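Local coordinates for CLIP-associating protein (Drosophila melanogaster, PDB 4G3A) that tracks microtubule plus ends and stabilises dynamic microtubules, serving mitotic spindle formation and kinetochore attachment, here represented by its N-terminal TOG-like domain, at residues M118-D130 and A155-Y169. Residues are numbered along the deposited sequence; the frame is centred on the assembly and turned at random.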
loop_
_atom_site.group_PDB
_atom_site.type_symbol
_atom_site.label_atom_id
_atom_site.label_comp_id
_atom_site.label_asym_id
_atom_site.label_seq_id
_atom_site.Cartn_x
_atom_site.Cartn_y
_atom_site.Cartn_z
HETATM N N MSE A 118 2.825 -2.993 8.000
HETATM C CA MSE A 118 4.112 -3.649 8.159
HETATM C C MSE A 118 4.863 -3.079 9.359
HETATM O O MSE A 118 5.391 -3.823 10.173
HETATM C CB MSE A 118 4.940 -3.504 6.878
HETATM C CG MSE A 118 4.328 -4.232 5.696
HETATM SE SE MSE A 118 5.491 -4.125 4.099
HETATM C CE MSE A 118 5.058 -2.301 3.595
ATOM N N GLU A 119 4.905 -1.759 9.477
ATOM C CA GLU A 119 5.654 -1.156 10.573
ATOM C C GLU A 119 5.094 -1.604 11.925
ATOM O O GLU A 119 5.847 -1.907 12.848
ATOM C CB GLU A 119 5.664 0.373 10.480
ATOM C CG GLU A 119 6.528 1.031 11.561
ATOM C CD GLU A 119 6.708 2.537 11.373
ATOM O OE1 GLU A 119 6.265 3.083 10.340
ATOM O OE2 GLU A 119 7.308 3.173 12.266
ATOM N N HIS A 120 3.772 -1.680 12.028
ATOM C CA HIS A 120 3.152 -2.063 13.294
ATOM C C HIS A 120 2.861 -3.555 13.399
ATOM O O HIS A 120 2.098 -3.994 14.258
ATOM C CB HIS A 120 1.923 -1.193 13.568
ATOM C CG HIS A 120 2.247 0.265 13.565
ATOM N ND1 HIS A 120 2.682 0.927 14.693
ATOM C CD2 HIS A 120 2.276 1.167 12.560
ATOM C CE1 HIS A 120 2.939 2.186 14.385
ATOM N NE2 HIS A 120 2.708 2.357 13.098
ATOM N N ARG A 121 3.489 -4.326 12.519
ATOM C CA ARG A 121 3.510 -5.778 12.641
ATOM C C ARG A 121 2.132 -6.431 12.603
ATOM O O ARG A 121 1.884 -7.419 13.298
ATOM C CB ARG A 121 4.265 -6.205 13.906
ATOM C CG ARG A 121 5.671 -5.656 14.009
ATOM C CD ARG A 121 6.417 -6.293 15.169
ATOM N NE ARG A 121 7.805 -5.845 15.236
ATOM C CZ ARG A 121 8.804 -6.411 14.565
ATOM N NH1 ARG A 121 8.570 -7.449 13.774
ATOM N NH2 ARG A 121 10.036 -5.936 14.686
ATOM N N VAL A 122 1.244 -5.896 11.774
ATOM C CA VAL A 122 -0.013 -6.581 11.514
ATOM C C VAL A 122 0.301 -7.916 10.858
ATOM O O VAL A 122 -0.263 -8.947 11.221
ATOM C CB VAL A 122 -0.932 -5.760 10.608
ATOM C CG1 VAL A 122 -2.185 -6.541 10.287
ATOM C CG2 VAL A 122 -1.278 -4.454 11.273
ATOM N N LEU A 123 1.209 -7.879 9.883
ATOM C CA LEU A 123 1.754 -9.073 9.245
ATOM C C LEU A 123 3.160 -8.764 8.730
ATOM O O LEU A 123 3.506 -7.599 8.528
ATOM C CB LEU A 123 0.875 -9.554 8.080
ATOM C CG LEU A 123 0.144 -8.600 7.122
ATOM C CD1 LEU A 123 0.863 -7.287 6.888
ATOM C CD2 LEU A 123 -0.154 -9.314 5.809
ATOM N N PRO A 124 3.969 -9.808 8.517
ATOM C CA PRO A 124 5.343 -9.616 8.047
ATOM C C PRO A 124 5.384 -8.957 6.674
ATOM O O PRO A 124 4.452 -9.130 5.881
ATOM C CB PRO A 124 5.888 -11.048 7.965
ATOM C CG PRO A 124 5.003 -11.858 8.852
ATOM C CD PRO A 124 3.650 -11.230 8.728
ATOM N N PRO A 125 6.457 -8.199 6.395
ATOM C CA PRO A 125 6.568 -7.536 5.088
ATOM C C PRO A 125 6.433 -8.507 3.918
ATOM O O PRO A 125 5.755 -8.180 2.938
ATOM C CB PRO A 125 7.961 -6.900 5.126
ATOM C CG PRO A 125 8.204 -6.637 6.602
ATOM C CD PRO A 125 7.547 -7.811 7.315
ATOM N N GLN A 126 7.039 -9.684 4.008
ATOM C CA GLN A 126 6.937 -10.620 2.891
ATOM C C GLN A 126 5.488 -11.030 2.658
ATOM O O GLN A 126 5.043 -11.123 1.514
ATOM C CB GLN A 126 7.805 -11.863 3.099
ATOM C CG GLN A 126 7.897 -12.718 1.863
ATOM C CD GLN A 126 8.972 -12.227 0.903
ATOM O OE1 GLN A 126 10.126 -12.071 1.286
ATOM N NE2 GLN A 126 8.596 -11.989 -0.348
ATOM N N ALA A 127 4.757 -11.269 3.746
ATOM C CA ALA A 127 3.349 -11.657 3.654
ATOM C C ALA A 127 2.503 -10.606 2.935
ATOM O O ALA A 127 1.710 -10.934 2.046
ATOM C CB ALA A 127 2.772 -11.944 5.050
ATOM N N LEU A 128 2.658 -9.345 3.327
ATOM C CA LEU A 128 1.897 -8.269 2.697
ATOM C C LEU A 128 2.260 -8.055 1.234
ATOM O O LEU A 128 1.387 -7.905 0.385
ATOM C CB LEU A 128 2.071 -6.945 3.434
ATOM C CG LEU A 128 1.218 -5.824 2.813
ATOM C CD1 LEU A 128 -0.265 -6.215 2.775
ATOM C CD2 LEU A 128 1.392 -4.488 3.541
ATOM N N ILE A 129 3.550 -8.000 0.931
ATOM C CA ILE A 129 3.923 -7.742 -0.461
ATOM C C ILE A 129 3.432 -8.883 -1.369
ATOM O O ILE A 129 2.889 -8.634 -2.449
ATOM C CB ILE A 129 5.443 -7.486 -0.633
ATOM C CG1 ILE A 129 5.897 -6.315 0.240
ATOM C CG2 ILE A 129 5.781 -7.240 -2.102
ATOM C CD1 ILE A 129 5.151 -5.022 -0.006
ATOM N N ASP A 130 3.614 -10.128 -0.924
ATOM C CA ASP A 130 3.124 -11.286 -1.683
ATOM C C ASP A 130 1.617 -11.191 -1.911
ATOM O O ASP A 130 1.121 -11.444 -3.004
ATOM C CB ASP A 130 3.420 -12.603 -0.955
ATOM C CG ASP A 130 4.891 -12.996 -0.984
ATOM O OD1 ASP A 130 5.743 -12.196 -1.420
ATOM O OD2 ASP A 130 5.189 -14.129 -0.548
ATOM N N ALA A 155 9.175 -0.836 0.674
ATOM C CA ALA A 155 9.344 -1.943 1.610
ATOM C C ALA A 155 10.791 -2.463 1.656
ATOM O O ALA A 155 11.327 -2.778 2.727
ATOM C CB ALA A 155 8.399 -3.067 1.258
ATOM N N LEU A 156 11.417 -2.559 0.491
ATOM C CA LEU A 156 12.819 -2.956 0.409
ATOM C C LEU A 156 13.706 -1.918 1.079
ATOM O O LEU A 156 14.586 -2.243 1.875
ATOM C CB LEU A 156 13.220 -3.120 -1.068
ATOM C CG LEU A 156 14.491 -3.903 -1.406
ATOM C CD1 LEU A 156 14.384 -5.339 -0.917
ATOM C CD2 LEU A 156 14.768 -3.856 -2.922
ATOM N N HIS A 157 13.482 -0.654 0.749
ATOM C CA HIS A 157 14.285 0.399 1.333
ATOM C C HIS A 157 14.126 0.416 2.855
ATOM O O HIS A 157 15.086 0.653 3.571
ATOM C CB HIS A 157 13.953 1.758 0.713
ATOM C CG HIS A 157 14.501 1.926 -0.684
ATOM N ND1 HIS A 157 15.504 1.145 -1.183
ATOM C CD2 HIS A 157 14.164 2.809 -1.662
ATOM C CE1 HIS A 157 15.776 1.524 -2.435
ATOM N NE2 HIS A 157 14.984 2.527 -2.736
ATOM N N GLU A 158 12.925 0.125 3.349
ATOM C CA GLU A 158 12.661 0.227 4.788
ATOM C C GLU A 158 13.109 -1.009 5.559
ATOM O O GLU A 158 13.599 -0.897 6.696
ATOM C CB GLU A 158 11.180 0.520 5.058
ATOM C CG GLU A 158 10.814 1.991 4.921
ATOM C CD GLU A 158 9.320 2.218 4.767
ATOM O OE1 GLU A 158 8.542 1.745 5.627
ATOM O OE2 GLU A 158 8.926 2.874 3.779
ATOM N N TYR A 159 12.979 -2.177 4.940
ATOM C CA TYR A 159 13.268 -3.429 5.644
ATOM C C TYR A 159 14.505 -4.204 5.181
ATOM O O TYR A 159 15.039 -5.014 5.933
ATOM C CB TYR A 159 12.039 -4.331 5.631
ATOM C CG TYR A 159 10.878 -3.669 6.338
ATOM C CD1 TYR A 159 10.863 -3.560 7.723
ATOM C CD2 TYR A 159 9.825 -3.133 5.625
ATOM C CE1 TYR A 159 9.820 -2.940 8.381
ATOM C CE2 TYR A 159 8.772 -2.513 6.274
ATOM C CZ TYR A 159 8.782 -2.414 7.656
ATOM O OH TYR A 159 7.736 -1.802 8.307
ATOM N N GLY A 160 14.941 -3.973 3.949
ATOM C CA GLY A 160 16.112 -4.663 3.428
ATOM C C GLY A 160 15.886 -6.140 3.171
ATOM O O GLY A 160 14.796 -6.654 3.409
ATOM N N THR A 161 16.926 -6.825 2.685
ATOM C CA THR A 161 16.811 -8.220 2.253
ATOM C C THR A 161 16.640 -9.221 3.402
ATOM O O THR A 161 16.363 -10.399 3.178
ATOM C CB THR A 161 18.022 -8.628 1.372
ATOM O OG1 THR A 161 19.213 -8.640 2.170
ATOM C CG2 THR A 161 18.199 -7.647 0.234
ATOM N N GLN A 162 16.791 -8.737 4.631
ATOM C CA GLN A 162 16.590 -9.537 5.836
ATOM C C GLN A 162 15.131 -9.984 5.985
ATOM O O GLN A 162 14.845 -11.063 6.509
ATOM C CB GLN A 162 16.994 -8.697 7.057
ATOM C CG GLN A 162 17.275 -9.460 8.336
ATOM C CD GLN A 162 17.445 -8.534 9.544
ATOM O OE1 GLN A 162 17.477 -7.303 9.414
ATOM N NE2 GLN A 162 17.554 -9.127 10.726
ATOM N N GLN A 163 14.202 -9.144 5.545
ATOM C CA GLN A 163 12.790 -9.459 5.687
ATOM C C GLN A 163 12.071 -9.538 4.353
ATOM O O GLN A 163 10.918 -9.971 4.292
ATOM C CB GLN A 163 12.088 -8.429 6.573
ATOM C CG GLN A 163 12.311 -8.616 8.061
ATOM C CD GLN A 163 11.385 -7.736 8.884
ATOM O OE1 GLN A 163 11.720 -6.592 9.199
ATOM N NE2 GLN A 163 10.209 -8.259 9.221
ATOM N N LEU A 164 12.725 -9.095 3.288
ATOM C CA LEU A 164 12.085 -9.122 1.987
ATOM C C LEU A 164 13.004 -9.741 0.950
ATOM O O LEU A 164 14.050 -9.181 0.626
ATOM C CB LEU A 164 11.664 -7.720 1.550
ATOM C CG LEU A 164 10.468 -7.722 0.594
ATOM C CD1 LEU A 164 9.209 -8.130 1.351
ATOM C CD2 LEU A 164 10.282 -6.369 -0.080
ATOM N N SER A 165 12.600 -10.901 0.445
ATOM C CA SER A 165 13.316 -11.571 -0.627
ATOM C C SER A 165 12.607 -11.289 -1.938
ATOM O O SER A 165 11.452 -11.694 -2.121
ATOM C CB SER A 165 13.344 -13.076 -0.371
ATOM O OG SER A 165 13.754 -13.779 -1.534
ATOM N N VAL A 166 13.284 -10.591 -2.845
ATOM C CA VAL A 166 12.660 -10.162 -4.090
ATOM C C VAL A 166 13.032 -11.038 -5.282
ATOM O O VAL A 166 12.630 -10.754 -6.405
ATOM C CB VAL A 166 12.999 -8.699 -4.423
ATOM C CG1 VAL A 166 12.270 -7.760 -3.474
ATOM C CG2 VAL A 166 14.499 -8.477 -4.364
ATOM N N ARG A 167 13.792 -12.102 -5.045
ATOM C CA ARG A 167 14.210 -12.965 -6.149
ATOM C C ARG A 167 13.009 -13.424 -6.987
ATOM O O ARG A 167 13.032 -13.341 -8.213
ATOM C CB ARG A 167 14.985 -14.182 -5.641
ATOM C CG ARG A 167 14.858 -15.390 -6.557
ATOM C CD ARG A 167 15.782 -16.523 -6.154
ATOM N NE ARG A 167 17.136 -16.337 -6.674
ATOM C CZ ARG A 167 17.497 -16.605 -7.926
ATOM N NH1 ARG A 167 16.602 -17.061 -8.793
ATOM N NH2 ARG A 167 18.750 -16.412 -8.314
ATOM N N VAL A 168 11.962 -13.897 -6.311
ATOM C CA VAL A 168 10.770 -14.408 -6.985
ATOM C C VAL A 168 9.970 -13.279 -7.649
ATOM O O VAL A 168 9.128 -13.526 -8.512
ATOM C CB VAL A 168 9.885 -15.224 -6.011
ATOM C CG1 VAL A 168 9.017 -14.308 -5.170
ATOM C CG2 VAL A 168 9.051 -16.242 -6.763
ATOM N N TYR A 169 10.265 -12.039 -7.276
ATOM C CA TYR A 169 9.648 -10.871 -7.918
ATOM C C TYR A 169 10.260 -10.423 -9.251
ATOM O O TYR A 169 9.636 -9.669 -10.018
ATOM C CB TYR A 169 9.660 -9.701 -6.957
ATOM C CG TYR A 169 8.610 -9.836 -5.903
ATOM C CD1 TYR A 169 7.374 -9.247 -6.064
ATOM C CD2 TYR A 169 8.845 -10.571 -4.753
ATOM C CE1 TYR A 169 6.407 -9.371 -5.109
ATOM C CE2 TYR A 169 7.877 -10.699 -3.782
ATOM C CZ TYR A 169 6.658 -10.102 -3.968
ATOM O OH TYR A 169 5.673 -10.225 -3.007
HETATM O O HOH W 1 8.938 -10.784 6.008
#
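Asp-130 OD1 takes two hydrogen bonds, one from Tyr-169 OH across the contact at a short 2.5 Å and one from Gln-126 NE2 at 3.1 Å, one helical turn back. The phenol comes in on the anti side of the carboxylate and the amide on the syn side; two donors on one oxygen, neither exactly in the carboxylate plane, should restrain how the group turns. Gln-126 also pairs with the backbone of the facing loop: its OE1 accepts Ser-165 N at 2.9 Å, in the carbonyl plane on a lone pair and nearly straight, while NE2 gives a weak bond to Ser-165 O. With CG anti to the backbone N, the Gln-126 chain bends at chi2 (84°), which sets both ends of the amide against Ser-165, with NE2 near the edge of the Tyr-169 ring. A water extends the polar seam, accepting from Gln-126 N and donating to Gln-163 O.

Beside this polar seam, Ile-129 sends CG2 against Tyr-169 CZ at 3.5 Å, while its other branch meets Leu-164 CD1 through CG1 and Ala-155 CB through CD1. Farther along, Pro-125 lays CG over the centre of the Tyr-159 ring, a CH-pi contact 4.0 Å from the centroid, and its CD abuts Gln-163 NE2. Glu-158 CB covers the opposite face near the rim. Selenomethionine Met-118 sets SE obliquely to the same ring, 5.3 Å from its centroid, in a Met-aromatic contact, and its CE touches Ala-155 CB.

Helix 104-119 ends in a Schellman motif with Arg-121 as C-prime residue, and Pro-124 sits at the N-cap position of helix 125-136. The contact thus joins the start of that helix to the end of helix 142-159 and the loop beyond, as neighbouring antiparallel helices stack in the all-helical HEAT-repeat array of a TOG domain.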